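Local structure of putative ribose operon repressor (Burkholderia thailandensis, 3EGC) at residues A47-I50 with V51-R54; L190-S194 with H195-E199; G200-Q203 with A204-V207. The protein probably acts as a DNA-binding transcriptional repressor of the LacI family, with a periplasmic-binding-protein-like sugar-binding domain that would sense its effector. All coordinates share one frame; numbering follows the deposited sequence.

The three contacts are local and come in series along the chain, each within a strand-to-helix connection or the helix that follows. Contact 1 starts helix 50-62 after strand 40-45, in one of the two alpha/beta lobes of the LacI-type sugar-binding fold. Contacts 2 and 3 lie in the other lobe, sharing helix 195-208 of the beta-alpha-beta unit completed by strands 189-192 and 217-221. Their centres are about 11 Å apart, and Thr192 CG2 touches Ala201 CB at 3.9 Å. Contact 1 lies farther off, centre to centre about 23 Å from contact 2 and 29 Å from contact 3. Thus the same junction, a strand leading into a helix start, recurs in both lobes.

Contact 1. Residues A47-I50 with V51-R54; sequences AEDI and VRER
With CG of Asp49 trans to its amide nitrogen (chi1 -175°), the carboxylate reaches forward over the start of helix 50-62, while a bend at chi3 (55°) brings the Arg52 guanidinium alongside Ala47, whose N lies over one of its faces. Asp49 is the N-cap: OD2 accepts a weak hydrogen bond from Val51 N at 3.3 Å, the Asp49 and Val51 side chains running side by side. OD1 rests against the aliphatic part of Arg52, 3.4 Å from its CD. The Asp49 and Arg52 side chains meet nearly at right angles, and OD1 stays 4.7 Å from Arg52 NE, so the opposite charges are near without pairing. Ala47 CB lies 3.7 Å from Arg52 NH2, and Arg52 NH1 is bonded to Asn45 O. The first turn closes through Glu53 N to Asp49 O (3.0 Å) and Arg54 N to Ile50 O (3.0 Å). On the buried side, Ile50 CD1 packs 3.5 Å from Glu53 OE1, an oxygen bonded to Tyr79; OE2 accepts a hydrogen bond from Ser73 N. The Asp49 charge beside the amino end of the helix would favourably meet its dipole, and the donors from Tyr79 and Ser73 would offset the cost of burying the Glu53 carboxylate.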
# COMPACT_ATOMS: atom_id res chain seq x y z
N ALA A 47 13.60 2.92 0.85
CA ALA A 47 13.39 2.26 2.14
C ALA A 47 14.02 3.04 3.28
O ALA A 47 14.55 2.43 4.18
CB ALA A 47 13.89 0.80 2.14
N GLU A 48 13.91 4.36 3.22
CA GLU A 48 14.25 5.28 4.32
C GLU A 48 15.76 5.32 4.57
O GLU A 48 16.22 5.60 5.67
CB GLU A 48 13.50 4.95 5.62
CG GLU A 48 12.01 5.22 5.58
CD GLU A 48 11.62 6.71 5.68
OE1 GLU A 48 12.46 7.54 6.08
OE2 GLU A 48 10.44 7.04 5.36
N ASP A 49 16.53 4.99 3.53
CA ASP A 49 17.98 5.05 3.57
C ASP A 49 18.46 6.28 2.75
O ASP A 49 18.34 6.33 1.53
CB ASP A 49 18.55 3.76 3.01
CG ASP A 49 20.10 3.69 3.12
OD1 ASP A 49 20.70 2.78 2.52
OD2 ASP A 49 20.72 4.52 3.82
N ILE A 50 19.01 7.27 3.43
CA ILE A 50 19.49 8.48 2.77
C ILE A 50 20.62 8.20 1.72
O ILE A 50 20.77 8.92 0.74
CB ILE A 50 19.95 9.52 3.82
CG1 ILE A 50 20.10 10.90 3.19
CG2 ILE A 50 21.20 9.02 4.57
CD1 ILE A 50 18.81 11.61 3.04
N VAL A 51 21.39 7.14 1.90
CA VAL A 51 22.48 6.82 1.00
C VAL A 51 21.90 6.27 -0.33
O VAL A 51 22.36 6.58 -1.42
CB VAL A 51 23.46 5.77 1.64
CG1 VAL A 51 24.40 5.18 0.60
CG2 VAL A 51 24.27 6.39 2.81
N ARG A 52 20.88 5.44 -0.24
CA ARG A 52 20.09 5.13 -1.40
C ARG A 52 19.36 6.33 -2.05
O ARG A 52 19.28 6.39 -3.25
CB ARG A 52 19.10 3.99 -1.08
CG ARG A 52 19.82 2.69 -0.86
CD ARG A 52 18.97 1.62 -0.15
NE ARG A 52 17.73 1.41 -0.88
CZ ARG A 52 16.82 0.52 -0.55
NH1 ARG A 52 15.70 0.42 -1.26
NH2 ARG A 52 17.04 -0.26 0.51
N GLU A 53 18.86 7.27 -1.25
CA GLU A 53 18.24 8.45 -1.82
C GLU A 53 19.23 9.25 -2.73
O GLU A 53 18.91 9.64 -3.86
CB GLU A 53 17.66 9.36 -0.72
CG GLU A 53 17.04 10.62 -1.26
CD GLU A 53 16.75 11.63 -0.17
OE1 GLU A 53 17.51 12.63 -0.08
OE2 GLU A 53 15.79 11.46 0.59
N ARG A 54 20.42 9.48 -2.19
CA ARG A 54 21.44 10.23 -2.88
C ARG A 54 21.87 9.47 -4.14
O ARG A 54 22.12 10.06 -5.15
CB ARG A 54 22.64 10.44 -1.95
CG ARG A 54 23.60 11.46 -2.43
CD ARG A 54 24.64 11.81 -1.30
NE ARG A 54 24.35 11.24 0.02
CZ ARG A 54 25.20 10.52 0.77
NH1 ARG A 54 26.43 10.24 0.36
NH2 ARG A 54 24.81 10.10 1.98

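Contact 2. Residues L190-S194 with H195-E199; sequences LLTSS and HRITE
Several groups gather round Thr198 OG1: Thr192 OG1 is a hydrogen-bond partner at 2.6 Å, either hydroxyl being able to donate, Ser220 OG of the next strand is another, and Ser194 O is near at 3.0 Å. This is the turn from strand to helix in a beta-alpha-beta crossover, where strand 189-192 of the LacI-type sugar-binding fold passes into helix 195-208 and strand 217-221 follows beside it. The Ser194 carbonyl is secured by Thr198 N, which meets its oxygen at 2.8 Å with a nearly straight approach (158°) in the carbonyl plane, closing the first helical turn. Thr192 OG1 also binds Val219 O, so the hydroxyl pair links the strand end both to the helix and to strand 217-221.

Ser194 stands at the N-cap; the first helical amide, His195 N, is bonded by Asp222 OD2. The ring of His195 reaches beyond this unit, its NE2 bonding Asn20 OD1. Ile197 turns inward over the end of the strand. CG1 lies beside the backbone nitrogen (chi1 -69°), and the extended chi2 (161°) carries CD1 on toward the serines, 3.7 Å from Ser194 OG. The Ile197 and Thr192 side chains run antiparallel alongside each other, while Ile131 of strand 128-131 touches the same isoleucine. Where strand and helix side chains meet, Ile197 CG2 sits 3.9 Å from Thr192 CB.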
# COMPACT_ATOMS: atom_id res chain seq x y z
N LEU A 190 -4.64 8.29 22.99
CA LEU A 190 -3.41 8.54 22.30
C LEU A 190 -3.77 9.16 20.96
O LEU A 190 -4.77 8.75 20.32
CB LEU A 190 -2.67 7.21 22.05
CG LEU A 190 -1.54 6.67 22.96
CD1 LEU A 190 -1.29 7.51 24.27
CD2 LEU A 190 -1.61 5.16 23.18
N LEU A 191 -2.97 10.15 20.54
CA LEU A 191 -2.88 10.49 19.16
C LEU A 191 -1.74 9.64 18.57
O LEU A 191 -0.62 9.61 19.14
CB LEU A 191 -2.52 11.97 19.01
CG LEU A 191 -2.20 12.54 17.62
CD1 LEU A 191 -3.36 12.49 16.60
CD2 LEU A 191 -1.59 13.98 17.70
N THR A 192 -2.00 8.99 17.45
CA THR A 192 -0.92 8.32 16.72
C THR A 192 -0.68 9.01 15.38
O THR A 192 -1.64 9.33 14.68
CB THR A 192 -1.21 6.84 16.49
OG1 THR A 192 -2.53 6.72 15.93
CG2 THR A 192 -1.16 6.03 17.86
N SER A 193 0.58 9.24 15.04
CA SER A 193 0.89 10.06 13.91
C SER A 193 0.82 9.41 12.50
O SER A 193 0.97 10.09 11.55
CB SER A 193 2.23 10.75 14.13
OG SER A 193 3.28 9.83 14.12
N SER A 194 0.57 8.11 12.40
CA SER A 194 0.28 7.47 11.11
C SER A 194 -0.28 6.08 11.36
O SER A 194 -0.25 5.60 12.50
CB SER A 194 1.54 7.36 10.23
OG SER A 194 2.48 6.49 10.83
N HIS A 195 -0.77 5.44 10.29
CA HIS A 195 -1.36 4.09 10.35
C HIS A 195 -0.35 3.06 10.83
O HIS A 195 -0.71 2.15 11.54
CB HIS A 195 -1.98 3.67 9.02
CG HIS A 195 -1.00 3.43 7.91
ND1 HIS A 195 -0.67 2.17 7.47
CD2 HIS A 195 -0.32 4.30 7.12
CE1 HIS A 195 0.19 2.27 6.46
NE2 HIS A 195 0.42 3.55 6.23
N ARG A 196 0.91 3.25 10.45
CA ARG A 196 1.95 2.29 10.82
C ARG A 196 2.29 2.37 12.32
O ARG A 196 2.51 1.36 12.96
CB ARG A 196 3.17 2.44 9.94
CG ARG A 196 4.11 1.24 10.09
CD ARG A 196 4.62 0.73 8.72
NE ARG A 196 3.55 0.35 7.81
CZ ARG A 196 3.71 0.16 6.50
NH1 ARG A 196 2.68 -0.18 5.78
NH2 ARG A 196 4.91 0.26 5.94
N ILE A 197 2.25 3.59 12.86
CA ILE A 197 2.35 3.81 14.29
C ILE A 197 1.11 3.31 15.02
O ILE A 197 1.23 2.71 16.11
CB ILE A 197 2.69 5.30 14.61
CG1 ILE A 197 4.13 5.57 14.16
CG2 ILE A 197 2.52 5.65 16.10
CD1 ILE A 197 4.37 7.01 14.00
N THR A 198 -0.06 3.53 14.42
CA THR A 198 -1.29 2.97 14.98
C THR A 198 -1.22 1.44 15.11
O THR A 198 -1.68 0.88 16.09
CB THR A 198 -2.55 3.38 14.19
OG1 THR A 198 -2.63 4.81 14.13
CG2 THR A 198 -3.77 2.86 14.92
N GLU A 199 -0.61 0.77 14.12
CA GLU A 199 -0.34 -0.69 14.26
C GLU A 199 0.49 -0.98 15.53
O GLU A 199 0.12 -1.78 16.36
CB GLU A 199 0.36 -1.23 13.00
CG GLU A 199 -0.40 -0.96 11.67
CD GLU A 199 0.31 -1.49 10.49
OE1 GLU A 199 1.57 -1.59 10.54
OE2 GLU A 199 -0.39 -1.82 9.50

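Contact 3. Residues G200-Q203 with A204-V207; sequences GAMQ and ALNV
Leu205 and Met202 make the side-chain contact here, three residues apart on helix 195-208, with Leu205 CD1 at 4.1 Å from Met202 SD. The two side chains lie obliquely, and the sulfur is brought round by a methionine chain bent at both chi2 (-58°) and chi3. Leu205 also leans back along the helix: its CG stands 3.4 Å from Ala201 O, the carbonyl that accepts the hydrogen bond of Leu205 N at 3.0 Å. One turn is thus held by the backbone bond and covered by the side chain of the same residue. The neighbouring pair repeats this arrangement, with Ala204 N bonded to Gly200 O at 2.8 Å while the Ala204 methyl packs 3.6 Å from that oxygen. Farther on, Val207 N donates to Gln203 O at 3.1 Å, in the carbonyl plane, and Val207 CG2 comes within 3.4 Å of the same acceptor.

The next shell sorts these residues onto different faces of the helix. Tyr212, Leu210 and Val216, from the connection to strand 217-221, pack on Leu205, and Tyr212 also touches Met202. Ala204 faces helix 174-181 at Ala177 and Ile178, its small methyl sitting between the two helices. The Gln203 chain is extended beyond CG, and NE2 bonds Asn172 OD1, while Phe229 of the second subunit packs on both Met202 and Gln203. Chemically, then, three i to i+4 bonds hold this part of the helix, and the spacing from Met202 O to Asn206 N widens to 3.6 Å near its end. The buried Ala204 and Leu205 beside the Gly200 and Ala201 carbonyls should limit competition from water there, while Met202 and Gln203 carry the helix surface into the dimer contact.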
# COMPACT_ATOMS: atom_id res chain seq x y z
N GLY A 200 1.61 -0.29 15.71
CA GLY A 200 2.44 -0.47 16.91
C GLY A 200 1.75 -0.18 18.24
O GLY A 200 1.92 -0.92 19.23
N ALA A 201 0.96 0.90 18.30
CA ALA A 201 0.08 1.13 19.48
C ALA A 201 -0.96 0.01 19.72
O ALA A 201 -1.15 -0.40 20.84
CB ALA A 201 -0.63 2.56 19.43
N MET A 202 -1.58 -0.51 18.66
CA MET A 202 -2.44 -1.69 18.79
C MET A 202 -1.63 -2.89 19.31
O MET A 202 -2.07 -3.60 20.16
CB MET A 202 -3.20 -2.03 17.48
CG MET A 202 -4.31 -0.99 17.05
SD MET A 202 -5.70 -0.60 18.23
CE MET A 202 -6.56 -2.16 18.15
N GLN A 203 -0.43 -3.09 18.77
CA GLN A 203 0.42 -4.15 19.26
C GLN A 203 0.74 -3.97 20.74
O GLN A 203 0.65 -4.93 21.50
CB GLN A 203 1.69 -4.31 18.43
CG GLN A 203 1.42 -4.99 17.10
CD GLN A 203 2.39 -4.62 16.01
OE1 GLN A 203 2.21 -5.02 14.84
NE2 GLN A 203 3.43 -3.85 16.36
N ALA A 204 1.11 -2.75 21.13
CA ALA A 204 1.38 -2.49 22.55
C ALA A 204 0.18 -2.85 23.44
O ALA A 204 0.34 -3.48 24.45
CB ALA A 204 1.81 -1.05 22.78
N LEU A 205 -1.01 -2.43 23.05
CA LEU A 205 -2.19 -2.67 23.88
C LEU A 205 -2.24 -4.12 24.35
O LEU A 205 -2.21 -4.40 25.56
CB LEU A 205 -3.48 -2.28 23.17
CG LEU A 205 -3.65 -0.76 23.05
CD1 LEU A 205 -4.92 -0.39 22.29
CD2 LEU A 205 -3.60 -0.06 24.42
N ASN A 206 -2.23 -5.05 23.41
CA ASN A 206 -2.31 -6.41 23.84
C ASN A 206 -1.04 -7.11 24.31
O ASN A 206 -1.11 -8.16 24.92
CB ASN A 206 -3.30 -7.23 22.98
CG ASN A 206 -2.75 -7.67 21.66
OD1 ASN A 206 -3.47 -7.61 20.64
ND2 ASN A 206 -1.53 -8.21 21.67
N VAL A 207 0.11 -6.48 24.10
CA VAL A 207 1.30 -6.86 24.83
C VAL A 207 1.07 -6.53 26.34
O VAL A 207 1.38 -7.31 27.21
CB VAL A 207 2.54 -6.11 24.33
CG1 VAL A 207 3.61 -6.13 25.38
CG2 VAL A 207 3.07 -6.72 23.04